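Rhogap protein (Gallus gallus, PDB 1F7C) stimulates GTP hydrolysis by the small GTPases RhoA and Cdc42 through this RhoGAP (BH) domain, one part of a larger protein that binds focal adhesion kinase. Local coordinates at residues A31-I45 and L101-M113. Residues are numbered along the deposited sequence; the frame is centred on the assembly and turned at random.
Sequences AQLDSIGFSIIKKCI and LKTYLRMLPGPLM
With CG turned away from the backbone N (chi1 160°), Y104 sends its ring from helix 101-106 across to the start of helix 35-45, while L101, its CG likewise anti to the backbone N, lays its isobutyl group against I41, C44 and I45. The two helices run nearly antiparallel, their short axes 10.4 Å apart at an angle of 156°, and Y104 is the wedge between them. Its hydroxyl donates to Q32 O at 2.7 Å, reaching the acceptor from above the carbonyl plane, 41° out of it. That same oxygen, Y104 OH, lies 3.1 Å from G37 CA, where a side chain would collide with it, so the glycine gives the tyrosine room to approach the helix. A31 CB meets the ring edge at CE1 of Y104 (3.4 Å), whereas CD1 of I40 and of I41 come in obliquely. Farther along, CD1 of I45 packs 3.6 Å from CD1 of L101. At the other end, L33 spreads both methyls against CD1 of L112, and Q32 crosses P109 obliquely, the NE2 end of its amide touching CD (3.2 Å) and CG of the proline. A phenylalanine in place of Y104 would probably keep much of the apolar wedge but leave Q32 O without its hydroxyl donor and the inverse gamma turn centred on L33 more able to shift. D34 caps helix 35-45 through a weak bond from G37 N to its OD1. L75 and M76 of helix 65-76 also touch I40, joining this pair to the all-helical RhoGAP core, away from the predicted arginine finger, R60. Chemically, the contact is an apolar helix interface with one short hydrogen bond, beside a weak one from A31 N to M107 O, through which a buried tyrosine satisfies its hydroxyl and fastens the loop leading into helix 35-45.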
ATOM      1  N   ALA A  31     -10.323   5.757   8.703  1.00 57.63           N
ATOM      2  CA  ALA A  31     -10.140   5.689  10.185  1.00 57.88           C
ATOM      3  C   ALA A  31      -8.889   6.467  10.613  1.00 57.63           C
ATOM      4  O   ALA A  31      -8.614   7.559  10.107  1.00 56.85           O
ATOM      5  CB  ALA A  31     -10.030   4.229  10.628  1.00 58.58           C
ATOM      6  N   GLN A  32      -8.142   5.904  11.557  1.00 58.32           N
ATOM      7  CA  GLN A  32      -6.918   6.527  12.048  1.00 59.54           C
ATOM      8  C   GLN A  32      -5.792   5.493  12.070  1.00 58.06           C
ATOM      9  O   GLN A  32      -6.010   4.316  11.789  1.00 58.05           O
ATOM     10  CB  GLN A  32      -7.128   7.072  13.468  1.00 62.14           C
ATOM     11  CG  GLN A  32      -8.078   8.256  13.571  1.00 66.50           C
ATOM     12  CD  GLN A  32      -7.484   9.543  13.015  1.00 69.78           C
ATOM     13  OE1 GLN A  32      -6.475  10.044  13.518  1.00 71.25           O
ATOM     14  NE2 GLN A  32      -8.110  10.086  11.975  1.00 70.82           N
ATOM     15  N   LEU A  33      -4.587   5.941  12.400  1.00 56.33           N
ATOM     16  CA  LEU A  33      -3.454   5.039  12.489  1.00 55.00           C
ATOM     17  C   LEU A  33      -3.305   4.526  13.917  1.00 55.76           C
ATOM     18  O   LEU A  33      -2.236   4.637  14.528  1.00 56.85           O
ATOM     19  CB  LEU A  33      -2.163   5.738  12.051  1.00 53.31           C
ATOM     20  CG  LEU A  33      -1.963   5.921  10.548  1.00 51.68           C
ATOM     21  CD1 LEU A  33      -0.595   6.531  10.277  1.00 50.44           C
ATOM     22  CD2 LEU A  33      -2.082   4.574   9.864  1.00 50.76           C
ATOM     23  N   ASP A  34      -4.386   3.963  14.448  1.00 54.69           N
ATOM     24  CA  ASP A  34      -4.384   3.419  15.801  1.00 55.30           C
ATOM     25  C   ASP A  34      -4.323   1.891  15.738  1.00 54.89           C
ATOM     26  O   ASP A  34      -4.210   1.317  14.655  1.00 55.66           O
ATOM     27  CB  ASP A  34      -5.647   3.865  16.531  1.00 55.71           C
ATOM     28  CG  ASP A  34      -6.902   3.377  15.854  1.00 58.13           C
ATOM     29  OD1 ASP A  34      -6.917   3.323  14.604  1.00 58.73           O
ATOM     30  OD2 ASP A  34      -7.873   3.058  16.570  1.00 59.21           O
ATOM     31  N   SER A  35      -4.399   1.230  16.888  1.00 53.38           N
ATOM     32  CA  SER A  35      -4.343  -0.226  16.906  1.00 53.11           C
ATOM     33  C   SER A  35      -5.460  -0.847  16.066  1.00 52.63           C
ATOM     34  O   SER A  35      -5.328  -1.972  15.583  1.00 53.80           O
ATOM     35  CB  SER A  35      -4.410  -0.749  18.345  1.00 52.43           C
ATOM     36  OG  SER A  35      -5.596  -0.327  18.986  1.00 53.30           O
ATOM     37  N   ILE A  36      -6.559  -0.124  15.883  1.00 51.24           N
ATOM     38  CA  ILE A  36      -7.655  -0.647  15.083  1.00 49.86           C
ATOM     39  C   ILE A  36      -7.224  -0.698  13.618  1.00 49.61           C
ATOM     40  O   ILE A  36      -7.516  -1.661  12.906  1.00 50.34           O
ATOM     41  CB  ILE A  36      -8.914   0.229  15.220  1.00 50.83           C
ATOM     42  CG1 ILE A  36      -9.383   0.237  16.675  1.00 52.45           C
ATOM     43  CG2 ILE A  36     -10.024  -0.302  14.324  1.00 50.79           C
ATOM     44  CD1 ILE A  36      -9.786  -1.122  17.199  1.00 54.38           C
ATOM     45  N   GLY A  37      -6.522   0.346  13.181  1.00 47.87           N
ATOM     46  CA  GLY A  37      -6.035   0.411  11.816  1.00 45.13           C
ATOM     47  C   GLY A  37      -5.072  -0.724  11.489  1.00 43.61           C
ATOM     48  O   GLY A  37      -5.245  -1.403  10.480  1.00 43.19           O
ATOM     49  N   PHE A  38      -4.057  -0.932  12.325  1.00 42.34           N
ATOM     50  CA  PHE A  38      -3.105  -2.014  12.092  1.00 43.61           C
ATOM     51  C   PHE A  38      -3.812  -3.361  12.140  1.00 43.60           C
ATOM     52  O   PHE A  38      -3.391  -4.312  11.490  1.00 44.73           O
ATOM     53  CB  PHE A  38      -1.991  -2.010  13.135  1.00 43.13           C
ATOM     54  CG  PHE A  38      -0.952  -0.955  12.908  1.00 48.27           C
ATOM     55  CD1 PHE A  38      -1.205   0.378  13.229  1.00 49.10           C
ATOM     56  CD2 PHE A  38       0.287  -1.291  12.372  1.00 48.39           C
ATOM     57  CE1 PHE A  38      -0.235   1.361  13.018  1.00 49.70           C
ATOM     58  CE2 PHE A  38       1.264  -0.314  12.156  1.00 50.93           C
ATOM     59  CZ  PHE A  38       1.000   1.014  12.481  1.00 49.48           C
ATOM     60  N   SER A  39      -4.878  -3.435  12.927  1.00 41.93           N
ATOM     61  CA  SER A  39      -5.665  -4.649  13.058  1.00 41.51           C
ATOM     62  C   SER A  39      -6.348  -4.935  11.718  1.00 41.34           C
ATOM     63  O   SER A  39      -6.308  -6.050  11.199  1.00 39.65           O
ATOM     64  CB  SER A  39      -6.714  -4.458  14.155  1.00 44.17           C
ATOM     65  OG  SER A  39      -7.652  -5.520  14.171  1.00 48.16           O
ATOM     66  N   ILE A  40      -6.969  -3.905  11.163  1.00 41.19           N
ATOM     67  CA  ILE A  40      -7.655  -4.013   9.886  1.00 40.15           C
ATOM     68  C   ILE A  40      -6.692  -4.444   8.781  1.00 40.81           C
ATOM     69  O   ILE A  40      -6.992  -5.353   8.011  1.00 42.45           O
ATOM     70  CB  ILE A  40      -8.305  -2.660   9.510  1.00 39.52           C
ATOM     71  CG1 ILE A  40      -9.427  -2.344  10.507  1.00 39.97           C
ATOM     72  CG2 ILE A  40      -8.833  -2.699   8.082  1.00 39.79           C
ATOM     73  CD1 ILE A  40     -10.232  -1.109  10.159  1.00 34.71           C
ATOM     74  N   ILE A  41      -5.538  -3.795   8.710  1.00 38.77           N
ATOM     75  CA  ILE A  41      -4.550  -4.128   7.702  1.00 39.46           C
ATOM     76  C   ILE A  41      -4.054  -5.567   7.825  1.00 40.41           C
ATOM     77  O   ILE A  41      -3.970  -6.283   6.828  1.00 40.56           O
ATOM     78  CB  ILE A  41      -3.346  -3.183   7.781  1.00 38.13           C
ATOM     79  CG1 ILE A  41      -3.776  -1.780   7.368  1.00 36.78           C
ATOM     80  CG2 ILE A  41      -2.224  -3.682   6.877  1.00 37.69           C
ATOM     81  CD1 ILE A  41      -4.222  -1.690   5.934  1.00 34.03           C
ATOM     82  N   LYS A  42      -3.722  -5.984   9.044  1.00 39.48           N
ATOM     83  CA  LYS A  42      -3.240  -7.338   9.276  1.00 41.26           C
ATOM     84  C   LYS A  42      -4.285  -8.407   8.946  1.00 40.55           C
ATOM     85  O   LYS A  42      -3.964  -9.427   8.353  1.00 40.21           O
ATOM     86  CB  LYS A  42      -2.770  -7.496  10.723  1.00 40.82           C
ATOM     87  CG  LYS A  42      -1.481  -6.763  11.013  1.00 46.90           C
ATOM     88  CD  LYS A  42      -0.984  -6.994  12.435  1.00 52.08           C
ATOM     89  CE  LYS A  42      -1.915  -6.388  13.468  1.00 54.07           C
ATOM     90  NZ  LYS A  42      -1.327  -6.469  14.841  1.00 60.39           N
ATOM     91  N   LYS A  43      -5.534  -8.172   9.335  1.00 40.91           N
ATOM     92  CA  LYS A  43      -6.590  -9.127   9.057  1.00 40.89           C
ATOM     93  C   LYS A  43      -6.799  -9.257   7.553  1.00 40.41           C
ATOM     94  O   LYS A  43      -7.065 -10.351   7.049  1.00 41.46           O
ATOM     95  CB  LYS A  43      -7.895  -8.688   9.715  1.00 43.45           C
ATOM     96  CG  LYS A  43      -7.891  -8.696  11.232  1.00 45.20           C
ATOM     97  CD  LYS A  43      -9.240  -8.192  11.758  1.00 49.23           C
ATOM     98  CE  LYS A  43      -9.269  -8.088  13.281  1.00 51.08           C
ATOM     99  NZ  LYS A  43      -9.054  -9.399  13.961  1.00 52.74           N
ATOM    100  N   CYS A  44      -6.675  -8.145   6.835  1.00 38.59           N
ATOM    101  CA  CYS A  44      -6.859  -8.154   5.391  1.00 36.07           C
ATOM    102  C   CYS A  44      -5.674  -8.777   4.671  1.00 36.29           C
ATOM    103  O   CYS A  44      -5.845  -9.515   3.698  1.00 36.93           O
ATOM    104  CB  CYS A  44      -7.087  -6.738   4.872  1.00 36.04           C
ATOM    105  SG  CYS A  44      -8.705  -6.052   5.260  1.00 38.96           S
ATOM    106  N   ILE A  45      -4.471  -8.484   5.146  1.00 34.35           N
ATOM    107  CA  ILE A  45      -3.274  -9.034   4.525  1.00 33.19           C
ATOM    108  C   ILE A  45      -3.282 -10.545   4.666  1.00 33.70           C
ATOM    109  O   ILE A  45      -3.043 -11.275   3.707  1.00 31.50           O
ATOM    110  CB  ILE A  45      -1.984  -8.492   5.183  1.00 32.12           C
ATOM    111  CG1 ILE A  45      -1.802  -7.019   4.838  1.00 31.05           C
ATOM    112  CG2 ILE A  45      -0.784  -9.292   4.731  1.00 30.51           C
ATOM    113  CD1 ILE A  45      -2.131  -6.704   3.423  1.00 33.00           C
ATOM    114  N   LEU A 101      -9.486  -2.869   2.370  1.00 38.11           N
ATOM    115  CA  LEU A 101      -8.151  -2.383   2.660  1.00 36.20           C
ATOM    116  C   LEU A 101      -7.860  -1.054   1.960  1.00 37.53           C
ATOM    117  O   LEU A 101      -7.308  -0.138   2.570  1.00 38.13           O
ATOM    118  CB  LEU A 101      -7.115  -3.440   2.261  1.00 35.09           C
ATOM    119  CG  LEU A 101      -5.640  -3.112   2.506  1.00 34.04           C
ATOM    120  CD1 LEU A 101      -4.867  -4.392   2.763  1.00 36.14           C
ATOM    121  CD2 LEU A 101      -5.061  -2.363   1.320  1.00 32.31           C
ATOM    122  N   LYS A 102      -8.236  -0.939   0.690  1.00 37.63           N
ATOM    123  CA  LYS A 102      -7.981   0.296  -0.046  1.00 40.95           C
ATOM    124  C   LYS A 102      -8.819   1.488   0.438  1.00 42.28           C
ATOM    125  O   LYS A 102      -8.307   2.603   0.551  1.00 43.85           O
ATOM    126  CB  LYS A 102      -8.204   0.087  -1.550  1.00 40.05           C
ATOM    127  CG  LYS A 102      -7.313  -0.976  -2.175  1.00 42.28           C
ATOM    128  CD  LYS A 102      -7.264  -0.858  -3.688  1.00 41.83           C
ATOM    129  CE  LYS A 102      -8.642  -0.947  -4.312  1.00 43.75           C
ATOM    130  NZ  LYS A 102      -8.616  -0.626  -5.772  1.00 41.47           N
ATOM    131  N   THR A 103     -10.098   1.268   0.718  1.00 43.20           N
ATOM    132  CA  THR A 103     -10.942   2.365   1.183  1.00 45.17           C
ATOM    133  C   THR A 103     -10.502   2.844   2.571  1.00 44.20           C
ATOM    134  O   THR A 103     -10.576   4.037   2.862  1.00 44.99           O
ATOM    135  CB  THR A 103     -12.445   1.976   1.202  1.00 44.67           C
ATOM    136  OG1 THR A 103     -12.674   0.970   2.192  1.00 50.14           O
ATOM    137  CG2 THR A 103     -12.874   1.448  -0.159  1.00 42.92           C
ATOM    138  N   TYR A 104     -10.039   1.924   3.418  1.00 42.54           N
ATOM    139  CA  TYR A 104      -9.557   2.297   4.746  1.00 41.56           C
ATOM    140  C   TYR A 104      -8.387   3.266   4.594  1.00 41.52           C
ATOM    141  O   TYR A 104      -8.248   4.208   5.373  1.00 42.60           O
ATOM    142  CB  TYR A 104      -9.072   1.076   5.531  1.00 42.18           C
ATOM    143  CG  TYR A 104      -8.141   1.442   6.677  1.00 44.16           C
ATOM    144  CD1 TYR A 104      -8.642   1.878   7.905  1.00 46.12           C
ATOM    145  CD2 TYR A 104      -6.757   1.414   6.508  1.00 47.13           C
ATOM    146  CE1 TYR A 104      -7.788   2.284   8.937  1.00 44.83           C
ATOM    147  CE2 TYR A 104      -5.890   1.822   7.530  1.00 47.58           C
ATOM    148  CZ  TYR A 104      -6.414   2.257   8.741  1.00 46.97           C
ATOM    149  OH  TYR A 104      -5.562   2.687   9.737  1.00 47.05           O
ATOM    150  N   LEU A 105      -7.541   3.015   3.600  1.00 38.74           N
ATOM    151  CA  LEU A 105      -6.384   3.857   3.344  1.00 39.66           C
ATOM    152  C   LEU A 105      -6.772   5.242   2.826  1.00 41.58           C
ATOM    153  O   LEU A 105      -6.082   6.226   3.093  1.00 41.52           O
ATOM    154  CB  LEU A 105      -5.442   3.174   2.350  1.00 36.06           C
ATOM    155  CG  LEU A 105      -4.627   2.006   2.907  1.00 37.08           C
ATOM    156  CD1 LEU A 105      -3.847   1.329   1.791  1.00 35.69           C
ATOM    157  CD2 LEU A 105      -3.678   2.528   3.977  1.00 33.88           C
ATOM    158  N   ARG A 106      -7.871   5.312   2.083  1.00 43.72           N
ATOM    159  CA  ARG A 106      -8.341   6.580   1.550  1.00 46.53           C
ATOM    160  C   ARG A 106      -9.141   7.369   2.598  1.00 47.36           C
ATOM    161  O   ARG A 106      -9.439   8.546   2.404  1.00 47.04           O
ATOM    162  CB  ARG A 106      -9.184   6.334   0.297  1.00 49.77           C
ATOM    163  CG  ARG A 106      -8.366   5.792  -0.874  1.00 57.41           C
ATOM    164  CD  ARG A 106      -9.045   6.075  -2.208  1.00 62.56           C
ATOM    165  NE  ARG A 106     -10.272   5.303  -2.385  1.00 66.41           N
ATOM    166  CZ  ARG A 106     -10.318   4.069  -2.874  1.00 67.80           C
ATOM    167  NH1 ARG A 106      -9.200   3.456  -3.246  1.00 67.71           N
ATOM    168  NH2 ARG A 106     -11.486   3.447  -2.991  1.00 70.06           N
ATOM    169  N   MET A 107      -9.466   6.710   3.709  1.00 47.41           N
ATOM    170  CA  MET A 107     -10.217   7.324   4.803  1.00 48.66           C
ATOM    171  C   MET A 107      -9.317   7.934   5.873  1.00 49.06           C
ATOM    172  O   MET A 107      -9.806   8.501   6.850  1.00 49.93           O
ATOM    173  CB  MET A 107     -11.118   6.293   5.478  1.00 49.11           C
ATOM    174  CG  MET A 107     -12.414   6.003   4.764  1.00 52.40           C
ATOM    175  SD  MET A 107     -13.299   4.674   5.596  1.00 58.38           S
ATOM    176  CE  MET A 107     -13.495   5.342   7.260  1.00 52.80           C
ATOM    177  N   LEU A 108      -8.007   7.800   5.710  1.00 48.10           N
ATOM    178  CA  LEU A 108      -7.086   8.361   6.686  1.00 45.97           C
ATOM    179  C   LEU A 108      -7.084   9.874   6.549  1.00 46.06           C
ATOM    180  O   LEU A 108      -7.141  10.404   5.436  1.00 45.15           O
ATOM    181  CB  LEU A 108      -5.684   7.803   6.469  1.00 43.34           C
ATOM    182  CG  LEU A 108      -5.580   6.305   6.756  1.00 44.73           C
ATOM    183  CD1 LEU A 108      -4.202   5.799   6.370  1.00 40.73           C
ATOM    184  CD2 LEU A 108      -5.866   6.047   8.233  1.00 41.35           C
ATOM    185  N   PRO A 109      -7.035  10.595   7.680  1.00 46.45           N
ATOM    186  CA  PRO A 109      -7.030  12.063   7.624  1.00 45.81           C
ATOM    187  C   PRO A 109      -6.047  12.586   6.582  1.00 44.13           C
ATOM    188  O   PRO A 109      -6.304  13.579   5.912  1.00 44.46           O
ATOM    189  CB  PRO A 109      -6.666  12.471   9.055  1.00 45.51           C
ATOM    190  CG  PRO A 109      -6.000  11.237   9.632  1.00 47.32           C
ATOM    191  CD  PRO A 109      -6.825  10.122   9.056  1.00 46.29           C
ATOM    192  N   GLY A 110      -4.922  11.902   6.443  1.00 42.97           N
ATOM    193  CA  GLY A 110      -3.942  12.314   5.462  1.00 41.22           C
ATOM    194  C   GLY A 110      -3.369  11.096   4.776  1.00 38.77           C
ATOM    195  O   GLY A 110      -3.607   9.977   5.221  1.00 37.42           O
ATOM    196  N   PRO A 111      -2.627  11.272   3.678  1.00 37.68           N
ATOM    197  CA  PRO A 111      -2.063  10.098   3.015  1.00 37.32           C
ATOM    198  C   PRO A 111      -0.995   9.458   3.898  1.00 36.27           C
ATOM    199  O   PRO A 111      -0.263  10.157   4.594  1.00 34.64           O
ATOM    200  CB  PRO A 111      -1.488  10.675   1.723  1.00 37.48           C
ATOM    201  CG  PRO A 111      -1.104  12.086   2.130  1.00 38.53           C
ATOM    202  CD  PRO A 111      -2.297  12.508   2.947  1.00 36.05           C
ATOM    203  N   LEU A 112      -0.912   8.129   3.865  1.00 37.09           N
ATOM    204  CA  LEU A 112       0.067   7.398   4.664  1.00 35.86           C
ATOM    205  C   LEU A 112       1.496   7.914   4.448  1.00 36.19           C
ATOM    206  O   LEU A 112       2.274   8.008   5.393  1.00 36.64           O
ATOM    207  CB  LEU A 112      -0.003   5.906   4.332  1.00 34.22           C
ATOM    208  CG  LEU A 112       0.806   4.962   5.229  1.00 35.98           C
ATOM    209  CD1 LEU A 112       0.217   4.970   6.637  1.00 34.31           C
ATOM    210  CD2 LEU A 112       0.770   3.546   4.662  1.00 37.04           C
ATOM    211  N   MET A 113       1.836   8.250   3.206  1.00 36.82           N
ATOM    212  CA  MET A 113       3.168   8.756   2.871  1.00 39.01           C
ATOM    213  C   MET A 113       3.389  10.166   3.422  1.00 38.65           C
ATOM    214  O   MET A 113       4.514  10.656   3.437  1.00 39.13           O
ATOM    215  CB  MET A 113       3.355   8.798   1.353  1.00 43.27           C
ATOM    216  CG  MET A 113       3.200   7.464   0.638  1.00 49.56           C
ATOM    217  SD  MET A 113       4.686   6.460   0.641  1.00 51.78           S
ATOM    218  CE  MET A 113       5.823   7.551  -0.123  1.00 50.55           C
TER